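Lactate racemase apoprotein (Thermoanaerobacterium thermosaccharolyticum, PDB 2YJG) interconverts the D- and L-isomers of lactate, using a nickel pincer cofactor derived from nicotinic acid mononucleotide. Local coordinates at residues A[71-76]-A[107-112]; A[99-104]-A[128-133]; A[75-80]-A[168-173]; A[153-158]-A[189-194]. One frame throughout, in Å; residues are numbered along the deposited sequence.

Interaction 1. Residues A[71-76]-A[107-112]. With SO4 (sulfate ion), chain E.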
# COMPACT_ATOMS: atom_id res chain seq x y z
N SER A 71 -7.38 7.09 12.66
CA SER A 71 -6.80 6.19 13.63
C SER A 71 -5.88 5.12 13.02
O SER A 71 -5.89 4.81 11.84
CB SER A 71 -7.87 5.53 14.48
OG SER A 71 -8.54 6.49 15.30
N ASP A 72 -5.09 4.51 13.88
CA ASP A 72 -4.12 3.55 13.41
C ASP A 72 -4.62 2.13 13.33
O ASP A 72 -5.74 1.87 13.67
CB ASP A 72 -2.76 3.68 14.13
CG ASP A 72 -2.74 3.14 15.57
OD1 ASP A 72 -3.70 2.61 16.07
OD2 ASP A 72 -1.71 3.28 16.20
N HIS A 73 -3.78 1.26 12.77
CA HIS A 73 -4.03 -0.19 12.64
C HIS A 73 -4.46 -0.88 13.95
O HIS A 73 -5.10 -1.93 13.89
CB HIS A 73 -2.75 -0.91 12.11
CG HIS A 73 -1.55 -0.73 13.00
ND1 HIS A 73 -0.98 0.51 13.23
CD2 HIS A 73 -0.85 -1.61 13.76
CE1 HIS A 73 0.02 0.38 14.09
NE2 HIS A 73 0.11 -0.89 14.43
N THR A 74 -4.11 -0.32 15.10
CA THR A 74 -4.56 -0.88 16.38
C THR A 74 -6.01 -0.50 16.81
O THR A 74 -6.52 -1.04 17.79
CB THR A 74 -3.61 -0.52 17.54
OG1 THR A 74 -3.84 0.82 18.00
CG2 THR A 74 -2.12 -0.69 17.15
N ARG A 75 -6.67 0.44 16.12
CA ARG A 75 -7.99 0.89 16.53
C ARG A 75 -8.99 0.31 15.55
O ARG A 75 -8.66 0.09 14.38
CB ARG A 75 -8.09 2.43 16.56
CG ARG A 75 -7.02 3.13 17.41
CD ARG A 75 -6.87 2.62 18.83
NE ARG A 75 -8.03 2.97 19.67
CZ ARG A 75 -8.76 2.12 20.42
NH1 ARG A 75 -8.49 0.81 20.52
NH2 ARG A 75 -9.78 2.60 21.12
N PRO A 76 -10.21 0.03 16.01
CA PRO A 76 -11.23 -0.57 15.13
C PRO A 76 -12.04 0.37 14.24
O PRO A 76 -13.12 -0.02 13.78
CB PRO A 76 -12.14 -1.27 16.14
CG PRO A 76 -12.15 -0.37 17.28
CD PRO A 76 -10.71 0.15 17.39
N PHE A 107 1.73 7.17 20.53
CA PHE A 107 2.96 6.66 21.07
C PHE A 107 3.45 5.46 20.26
O PHE A 107 4.59 5.07 20.37
CB PHE A 107 2.60 6.19 22.52
CG PHE A 107 3.77 5.76 23.34
CD1 PHE A 107 4.61 6.70 23.92
CD2 PHE A 107 3.99 4.42 23.60
CE1 PHE A 107 5.69 6.31 24.71
CE2 PHE A 107 5.08 4.00 24.40
CZ PHE A 107 5.93 4.94 24.95
N HIS A 108 2.57 4.86 19.45
CA HIS A 108 2.87 3.57 18.87
C HIS A 108 3.92 3.65 17.76
O HIS A 108 4.20 4.72 17.17
CB HIS A 108 1.63 2.86 18.28
CG HIS A 108 0.47 2.74 19.22
ND1 HIS A 108 -0.84 2.82 18.78
CD2 HIS A 108 0.41 2.55 20.56
CE1 HIS A 108 -1.65 2.72 19.82
NE2 HIS A 108 -0.92 2.54 20.91
N ARG A 109 4.48 2.50 17.46
CA ARG A 109 5.31 2.36 16.30
C ARG A 109 4.46 2.57 15.04
O ARG A 109 3.26 2.28 15.02
CB ARG A 109 5.95 0.99 16.26
CG ARG A 109 4.92 -0.11 16.39
CD ARG A 109 5.05 -1.13 15.30
NE ARG A 109 3.92 -2.06 15.40
CZ ARG A 109 2.93 -2.17 14.52
NH1 ARG A 109 2.90 -1.43 13.41
NH2 ARG A 109 1.97 -3.06 14.76
N GLY A 110 5.09 3.07 14.00
CA GLY A 110 4.41 3.35 12.75
C GLY A 110 3.68 2.17 12.15
O GLY A 110 4.13 1.05 12.23
N THR A 111 2.52 2.44 11.58
CA THR A 111 1.75 1.46 10.86
C THR A 111 2.54 1.02 9.62
O THR A 111 3.07 1.87 8.88
CB THR A 111 0.43 2.06 10.37
OG1 THR A 111 -0.29 2.62 11.48
CG2 THR A 111 -0.39 1.01 9.70
N THR A 112 2.58 -0.29 9.37
CA THR A 112 3.25 -0.80 8.20
C THR A 112 2.32 -0.80 6.99
O THR A 112 1.14 -0.65 7.14
CB THR A 112 3.73 -2.19 8.40
OG1 THR A 112 4.62 -2.47 7.32
CG2 THR A 112 2.59 -3.17 8.38
S SO4 E . -8.62 7.01 20.37
O1 SO4 E . -8.35 8.20 19.56
O2 SO4 E . -9.22 6.01 19.45
O3 SO4 E . -7.44 6.40 21.03
O4 SO4 E . -9.52 7.49 21.36
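Asp72 meets His108 because CG of Asp72 sits between its own N and carbonyl carbon (chi1 74°), while CG of His108 lies anti to its carbonyl carbon (chi1 -53°). Carboxylate and imidazole end up nearly coplanar. His108 ND1 gives its proton to the syn lone pair of Asp72 OD2 at 2.8 Å, an almost straight bond (175°) lying in the ring plane. The other oxygen, Asp72 OD1, accepts from Thr74 OG1 at 2.6 Å, so the carboxylate is held at both ends, which should restrain its rotation and help to orient the imidazole. Thr74 OG1 also comes within 3.4 Å of His108 CE1. Next door, His73 ND1 and Thr111 OG1 share a hydrogen bond of 2.8 Å. The far side of the His73 ring, at NE2, lies under one face of the Arg109 guanidinium, which forms a salt bridge with Glu115 and whose NH1 also reaches Gly110 O. Arg75, which makes no contact with 107-112 itself, donates from NE to sulfate O2 at 3.3 Å. As in related racemases, Asp72 to Arg75 probably bind the nickel-pincer nucleotide and His108 probably acts as proton donor/acceptor, so this apoprotein contact between two loops following parallel strands is consistent with a preformed part of the active site.

Interaction 2. Residues A[99-104]-A[128-133]. With MG (magnesium ion), chain C.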
# COMPACT_ATOMS: atom_id res chain seq x y z
N VAL A 99 -5.81 16.57 -0.26
CA VAL A 99 -6.24 15.96 0.99
C VAL A 99 -5.21 14.95 1.44
O VAL A 99 -4.98 13.96 0.75
CB VAL A 99 -7.58 15.27 0.89
CG1 VAL A 99 -8.06 14.75 2.33
CG2 VAL A 99 -8.59 16.17 0.38
N LYS A 100 -4.59 15.19 2.58
CA LYS A 100 -3.64 14.28 3.20
C LYS A 100 -4.30 13.54 4.36
O LYS A 100 -5.01 14.14 5.15
CB LYS A 100 -2.40 15.03 3.70
CG LYS A 100 -1.40 15.20 2.57
CD LYS A 100 -0.12 15.78 2.97
CE LYS A 100 0.52 16.40 1.72
NZ LYS A 100 1.93 16.60 2.01
N ILE A 101 -4.06 12.25 4.46
CA ILE A 101 -4.66 11.47 5.52
C ILE A 101 -3.51 11.14 6.44
O ILE A 101 -2.61 10.41 6.08
CB ILE A 101 -5.39 10.23 4.94
CG1 ILE A 101 -6.51 10.70 3.99
CG2 ILE A 101 -6.04 9.42 6.01
CD1 ILE A 101 -7.05 9.61 3.08
N LEU A 102 -3.57 11.66 7.65
CA LEU A 102 -2.50 11.55 8.64
C LEU A 102 -2.94 10.52 9.66
O LEU A 102 -3.96 10.72 10.31
CB LEU A 102 -2.35 12.90 9.35
CG LEU A 102 -1.28 13.02 10.46
CD1 LEU A 102 0.14 12.46 10.04
CD2 LEU A 102 -1.24 14.42 10.94
N ILE A 103 -2.16 9.44 9.80
CA ILE A 103 -2.50 8.33 10.71
C ILE A 103 -2.00 8.68 12.12
O ILE A 103 -0.80 8.92 12.31
CB ILE A 103 -1.85 7.02 10.26
CG1 ILE A 103 -2.24 6.66 8.84
CG2 ILE A 103 -2.18 5.85 11.22
CD1 ILE A 103 -3.68 6.40 8.67
N ALA A 104 -2.92 8.73 13.09
CA ALA A 104 -2.63 9.14 14.47
C ALA A 104 -2.15 7.93 15.23
O ALA A 104 -2.94 7.21 15.81
CB ALA A 104 -3.94 9.67 15.15
N GLU A 128 -4.91 7.74 -2.55
CA GLU A 128 -4.85 8.91 -1.70
C GLU A 128 -3.49 9.05 -1.04
O GLU A 128 -2.68 8.11 -1.04
CB GLU A 128 -5.94 8.87 -0.63
CG GLU A 128 -7.35 8.82 -1.24
CD GLU A 128 -7.82 9.99 -2.03
OE1 GLU A 128 -7.24 11.08 -1.98
OE2 GLU A 128 -8.82 9.80 -2.78
N GLN A 129 -3.27 10.22 -0.45
CA GLN A 129 -2.05 10.59 0.26
C GLN A 129 -2.10 10.28 1.75
O GLN A 129 -2.67 11.05 2.51
CB GLN A 129 -1.76 12.10 0.10
CG GLN A 129 -1.48 12.52 -1.36
CD GLN A 129 -1.05 13.95 -1.47
OE1 GLN A 129 -1.88 14.86 -1.47
NE2 GLN A 129 0.26 14.18 -1.54
N PHE A 130 -1.49 9.18 2.15
CA PHE A 130 -1.39 8.77 3.53
C PHE A 130 -0.01 9.10 4.06
O PHE A 130 0.96 8.88 3.38
CB PHE A 130 -1.59 7.24 3.66
CG PHE A 130 -3.02 6.82 3.64
CD1 PHE A 130 -3.67 6.59 2.42
CD2 PHE A 130 -3.73 6.66 4.82
CE1 PHE A 130 -5.03 6.24 2.41
CE2 PHE A 130 -5.06 6.31 4.81
CZ PHE A 130 -5.71 6.08 3.61
N VAL A 131 0.03 9.60 5.27
CA VAL A 131 1.24 9.94 5.96
C VAL A 131 1.11 9.37 7.37
O VAL A 131 0.04 9.45 7.97
CB VAL A 131 1.36 11.48 6.01
CG1 VAL A 131 2.60 11.95 6.77
CG2 VAL A 131 1.35 12.07 4.59
N VAL A 132 2.21 8.84 7.91
CA VAL A 132 2.19 8.18 9.21
C VAL A 132 2.82 9.11 10.26
O VAL A 132 3.93 9.64 10.05
CB VAL A 132 2.89 6.78 9.16
CG1 VAL A 132 2.89 6.15 10.49
CG2 VAL A 132 2.23 5.84 8.14
N HIS A 133 2.11 9.36 11.36
CA HIS A 133 2.63 10.20 12.41
C HIS A 133 3.76 9.47 13.08
O HIS A 133 3.65 8.26 13.36
CB HIS A 133 1.57 10.46 13.47
CG HIS A 133 2.06 11.26 14.64
ND1 HIS A 133 2.56 12.54 14.52
CD2 HIS A 133 2.13 10.95 15.95
CE1 HIS A 133 2.93 12.97 15.71
NE2 HIS A 133 2.68 12.02 16.60
MG MG C . -0.92 6.83 -1.80
O HOH W 1 -5.14 12.45 -1.22
O HOH W 2 -4.81 14.66 -2.51
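One face of the Phe130 ring is covered by Ile101, whose CB stands 4.1 Å from the ring centroid in a CH-pi contact, offset toward the rim, with CD1 over the same ring. At the edge, in the ring plane, comes Ile103 CD1, 3.9 Å from Phe130 CD2. Ile101 and Phe130 lie side by side and point the same way, and CG2 of Ile101, anti to its backbone N, is thereby brought 3.5 Å from Phe130 CE2. Beyond the segments, the Phe120 ring meets it with planes at about 45°, and Met116 touches the same side chain. With an alanine here, Ile101 would probably lose the ring it packs on, and a gap would open beside Ile103. On the other side of the sheet, Leu102 CD1 packs on Val131 CG1 at 4.1 Å. The backbones run parallel: Ile101 N donates to Gln129 O (2.7 Å), Val131 N to Ile101 O, Ile103 N to Val131 O, and His133 N to Ile103 O. At the start of the pair, a water links Val99 O, Glu128 OE1 and Gln129 N, while Glu128 OE2 pairs with Arg91. Glu128 O binds the magnesium ion at 2.3 Å, together with Val125 and Glu126 and with carbonyls of the second subunit. Joined through helices 113-120 and 122-127, the two neighbouring parallel strands form a beta-alpha-beta crossover; 129-132 is the outermost strand of this chain's sheet, and at the dimer interface Phe130 bonds the second subunit's backbone.

Interaction 3. Residues A[75-80]-A[168-173]. With SO4 (sulfate ion), chain D; SO4 (sulfate ion), chain E.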
# COMPACT_ATOMS: atom_id res chain seq x y z
N ARG A 75 -6.67 0.44 16.12
CA ARG A 75 -7.99 0.89 16.53
C ARG A 75 -8.99 0.31 15.55
O ARG A 75 -8.66 0.09 14.38
CB ARG A 75 -8.09 2.43 16.56
CG ARG A 75 -7.02 3.13 17.41
CD ARG A 75 -6.87 2.62 18.83
NE ARG A 75 -8.03 2.97 19.67
CZ ARG A 75 -8.76 2.12 20.42
NH1 ARG A 75 -8.49 0.81 20.52
NH2 ARG A 75 -9.78 2.60 21.12
N PRO A 76 -10.21 0.03 16.01
CA PRO A 76 -11.23 -0.57 15.13
C PRO A 76 -12.04 0.37 14.24
O PRO A 76 -13.12 -0.02 13.78
CB PRO A 76 -12.14 -1.27 16.14
CG PRO A 76 -12.15 -0.37 17.28
CD PRO A 76 -10.71 0.15 17.39
N VAL A 77 -11.53 1.57 13.98
CA VAL A 77 -12.24 2.50 13.11
C VAL A 77 -12.47 1.88 11.70
O VAL A 77 -11.54 1.40 11.03
CB VAL A 77 -11.50 3.84 13.00
CG1 VAL A 77 -12.28 4.79 12.13
CG2 VAL A 77 -11.23 4.45 14.37
N PRO A 78 -13.73 1.83 11.26
CA PRO A 78 -14.07 1.20 10.00
C PRO A 78 -13.80 2.14 8.83
O PRO A 78 -14.71 2.58 8.15
CB PRO A 78 -15.56 0.90 10.13
CG PRO A 78 -16.07 1.94 11.05
CD PRO A 78 -14.93 2.30 11.98
N SER A 79 -12.53 2.44 8.60
CA SER A 79 -12.19 3.50 7.66
C SER A 79 -12.45 3.20 6.20
O SER A 79 -12.51 4.13 5.40
CB SER A 79 -10.75 3.96 7.88
OG SER A 79 -10.53 4.40 9.21
N ARG A 80 -12.55 1.92 5.81
CA ARG A 80 -12.95 1.60 4.44
C ARG A 80 -14.32 2.21 4.12
O ARG A 80 -14.65 2.46 2.99
CB ARG A 80 -12.99 0.07 4.22
CG ARG A 80 -11.66 -0.61 4.23
CD ARG A 80 -11.82 -2.13 4.56
NE ARG A 80 -10.55 -2.89 4.51
CZ ARG A 80 -9.94 -3.34 3.40
NH1 ARG A 80 -10.43 -3.10 2.20
NH2 ARG A 80 -8.79 -4.02 3.50
N GLU A 168 -11.33 11.80 12.03
CA GLU A 168 -12.30 10.79 12.23
C GLU A 168 -11.88 9.91 13.40
O GLU A 168 -10.73 9.95 13.86
CB GLU A 168 -12.55 9.96 10.99
CG GLU A 168 -11.39 9.11 10.51
CD GLU A 168 -11.83 7.92 9.65
OE1 GLU A 168 -13.03 7.83 9.31
OE2 GLU A 168 -10.97 7.06 9.32
N GLY A 169 -12.83 9.15 13.90
CA GLY A 169 -12.55 8.33 15.10
C GLY A 169 -13.76 7.52 15.50
O GLY A 169 -14.76 7.48 14.77
N PHE A 170 -13.72 6.92 16.69
CA PHE A 170 -14.89 6.22 17.24
C PHE A 170 -14.99 6.51 18.75
O PHE A 170 -13.98 6.98 19.41
CB PHE A 170 -14.81 4.71 16.98
CG PHE A 170 -13.92 4.00 17.89
CD1 PHE A 170 -12.60 4.34 18.01
CD2 PHE A 170 -14.40 2.97 18.65
CE1 PHE A 170 -11.82 3.70 18.93
CE2 PHE A 170 -13.60 2.32 19.51
CZ PHE A 170 -12.32 2.69 19.65
N ILE A 171 -16.18 6.26 19.30
CA ILE A 171 -16.46 6.66 20.68
C ILE A 171 -16.84 5.46 21.52
O ILE A 171 -17.82 4.77 21.18
CB ILE A 171 -17.58 7.72 20.76
CG1 ILE A 171 -17.18 9.03 20.15
CG2 ILE A 171 -17.94 7.94 22.26
CD1 ILE A 171 -18.34 10.00 19.86
N GLU A 172 -16.12 5.16 22.60
CA GLU A 172 -16.46 4.06 23.51
C GLU A 172 -15.91 4.51 24.87
O GLU A 172 -15.11 5.45 24.93
CB GLU A 172 -15.82 2.73 23.11
CG GLU A 172 -14.27 2.72 23.30
CD GLU A 172 -13.59 1.44 22.81
OE1 GLU A 172 -14.27 0.57 22.19
OE2 GLU A 172 -12.35 1.34 23.05
N PRO A 173 -16.27 3.83 25.96
CA PRO A 173 -15.80 4.32 27.24
C PRO A 173 -14.31 4.15 27.34
O PRO A 173 -13.77 3.27 26.70
CB PRO A 173 -16.49 3.38 28.23
CG PRO A 173 -17.74 2.94 27.51
CD PRO A 173 -17.30 2.79 26.12
S SO4 D . -8.12 -4.94 -0.35
O1 SO4 D . -9.24 -4.10 -0.71
O2 SO4 D . -8.07 -6.21 -1.02
O3 SO4 D . -6.85 -4.28 -0.58
O4 SO4 D . -8.12 -5.18 1.07
S SO4 E . -8.62 7.01 20.37
O1 SO4 E . -8.35 8.20 19.56
O2 SO4 E . -9.22 6.01 19.45
O3 SO4 E . -7.44 6.40 21.03
O4 SO4 E . -9.52 7.49 21.36
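Pro76 and Val77 pack on Phe170: Pro76 CG sits over one face of its ring, 4.1 Å from the centroid in a CH-pi contact, and Pro76 CD is 3.8 Å from Phe170 CZ. Val77 CG2 touches Phe170 CD1 at 3.9 Å. The ring is directed at the loop because its CG lies between its own N and carbonyl carbon (chi1 79°). Arg75 crosses it at about a right angle, the guanidinium and ring planes 59° apart, with NH2 at the ring edge. Among the charged pairs, Arg75 NH2 makes a long, weak salt bridge to Glu172 OE2 at 3.5 Å, with the oxygen in the guanidinium plane. Of the hydrogen bonds, Ser79 OG donates to Glu168 OE2 at 2.7 Å, met on the syn side but 26° out of the carboxylate plane. Thr70 also bonds that oxygen and Thr82 bonds Glu168 OE1, so both oxygens of this buried carboxylate are engaged. The contact thus ties the loop and first turn of helix 79-91 to the end of strand 164-170, between strands 66-71 and 233-241 of the mixed sheet.

Interaction 4. Residues A[153-158]-A[189-194]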
# COMPACT_ATOMS: atom_id res chain seq x y z
N LEU A 153 2.83 21.97 24.30
CA LEU A 153 2.03 21.19 23.36
C LEU A 153 2.76 21.17 22.00
O LEU A 153 2.97 22.22 21.39
CB LEU A 153 0.65 21.84 23.22
CG LEU A 153 -0.28 21.24 22.15
CD1 LEU A 153 -0.41 19.75 22.50
CD2 LEU A 153 -1.62 21.94 22.08
N GLU A 154 3.19 19.99 21.58
CA GLU A 154 3.90 19.83 20.30
C GLU A 154 3.09 18.86 19.48
O GLU A 154 2.81 17.76 19.97
CB GLU A 154 5.31 19.28 20.54
CG GLU A 154 6.04 20.15 21.60
CD GLU A 154 7.26 19.54 22.22
OE1 GLU A 154 7.36 18.30 22.34
OE2 GLU A 154 8.15 20.34 22.62
N ILE A 155 2.69 19.27 18.29
CA ILE A 155 1.97 18.34 17.40
C ILE A 155 2.59 18.24 15.99
O ILE A 155 3.43 19.06 15.62
CB ILE A 155 0.48 18.60 17.38
CG1 ILE A 155 0.10 19.98 16.81
CG2 ILE A 155 -0.11 18.48 18.82
CD1 ILE A 155 -1.32 20.08 16.38
N ASN A 156 2.20 17.22 15.24
CA ASN A 156 2.66 17.05 13.85
C ASN A 156 2.46 18.32 13.00
O ASN A 156 1.34 18.90 12.92
CB ASN A 156 1.91 15.89 13.21
CG ASN A 156 2.59 15.30 12.01
OD1 ASN A 156 2.72 15.95 10.95
ND2 ASN A 156 2.99 14.04 12.13
N LYS A 157 3.56 18.74 12.37
CA LYS A 157 3.60 19.95 11.53
C LYS A 157 2.58 19.98 10.39
O LYS A 157 2.06 21.01 10.04
CB LYS A 157 5.00 20.11 10.90
CG LYS A 157 5.51 21.57 11.01
CD LYS A 157 7.05 21.72 10.78
CE LYS A 157 7.56 20.96 9.54
NZ LYS A 157 9.06 21.15 9.28
N LEU A 158 2.37 18.84 9.77
CA LEU A 158 1.38 18.72 8.70
C LEU A 158 0.03 19.20 9.15
O LEU A 158 -0.67 19.89 8.43
CB LEU A 158 1.30 17.26 8.30
CG LEU A 158 0.61 17.01 6.96
CD1 LEU A 158 1.52 17.51 5.81
CD2 LEU A 158 0.37 15.52 6.87
N GLY A 189 -3.04 11.55 19.73
CA GLY A 189 -2.92 10.92 18.42
C GLY A 189 -1.81 11.41 17.50
O GLY A 189 -1.13 10.59 16.84
N ILE A 190 -1.60 12.71 17.47
CA ILE A 190 -0.55 13.30 16.58
C ILE A 190 0.41 14.19 17.38
O ILE A 190 0.94 15.12 16.85
CB ILE A 190 -1.15 14.06 15.37
CG1 ILE A 190 -2.03 15.30 15.79
CG2 ILE A 190 -1.88 13.08 14.47
CD1 ILE A 190 -2.27 16.27 14.61
N ALA A 191 0.60 13.88 18.65
CA ALA A 191 1.46 14.66 19.57
C ALA A 191 2.81 14.03 19.72
O ALA A 191 3.04 12.87 19.33
CB ALA A 191 0.83 14.72 20.97
N SER A 192 3.72 14.80 20.29
CA SER A 192 5.09 14.30 20.57
C SER A 192 5.10 13.29 21.69
O SER A 192 4.23 13.35 22.58
CB SER A 192 6.01 15.46 20.96
OG SER A 192 5.64 16.01 22.21
N VAL A 193 6.07 12.36 21.67
CA VAL A 193 6.09 11.30 22.72
C VAL A 193 6.09 11.97 24.12
O VAL A 193 5.45 11.50 25.03
CB VAL A 193 7.24 10.28 22.58
CG1 VAL A 193 7.19 9.26 23.71
CG2 VAL A 193 7.18 9.54 21.26
N GLN A 194 6.82 13.07 24.27
CA GLN A 194 6.92 13.74 25.58
C GLN A 194 5.58 14.29 26.01
O GLN A 194 5.20 14.16 27.17
CB GLN A 194 7.97 14.86 25.51
CG GLN A 194 8.30 15.56 26.85
CD GLN A 194 9.56 16.53 26.80
OE1 GLN A 194 10.45 16.41 25.93
NE2 GLN A 194 9.63 17.46 27.76
O HOH W 3 9.43 16.85 22.74
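Glu154 reaches Ser192 twice, once through its backbone and once through its side chain. Its carbonyl O accepts from Ser192 N at 3.1 Å, with the donor tilted 35° from the carbonyl plane, and also lies close to Ala191 CA. The side chain leaves with CG anti to its carbonyl carbon (chi1 -52°) and runs on extended, which carries the carboxylate alongside the serine. There OE1 uses its anti lone pair to accept from Ser192 OG at 2.9 Å, and a water donates to the same oxygen and, weakly, to Gln194 OE1. Were Glu154 replaced by alanine, the Ser192 hydroxyl would probably be left without its acceptor and the water without its main anchor. The hydroxyl oxygen has a second task, accepting from Cys195 N as the N-cap of helix 193-198. Ile155 follows, and its CD1 meets Ile190 CD1 at 4.3 Å while CG2 lies 4.4 Å from Ala191 CB, a loose apolar contact. At Asn156 the backbone N donates to Ile190 O at 2.9 Å, with the N nearly on the line of the Ile190 C=O, and Asn156 CB lies 4.2 Å from Ile190 CB. Asn156 OD1 turns back to accept from Leu158 N at 3.1 Å, in the carbonyl plane and on a lone pair, and ND2 bonds His133. Here two helix N-caps, Asn156 before helix 157-161 and Ser192 before helix 193-198, are joined by a single beta bridge, Ile155 with Ala191, between the two-stranded antiparallel sheet and an irregular loop.

All four interactions lie in the N-terminal family region. Interactions 1, 2 and 3 gather round its mixed sheet: 2 pairs strands 99-104 and 129-132, 1 joins the loops after strands 66-71 and 99-104, and 3 shares Arg75 and Pro76 with 1 and reaches strand 164-170. The centres of 1 and 2 are about 12 Å apart, as are those of 1 and 3. Along the chain, 2 is nested inside the loop closed by 3, whereas 4 begins only after 1 and 2 have closed. Ile103, packing on Asp72 and Thr111, ties the sheet that carries the magnesium site to the probable cofactor loops of interaction 1, and His133 ties it to interaction 4 through Asn156 and Ala191.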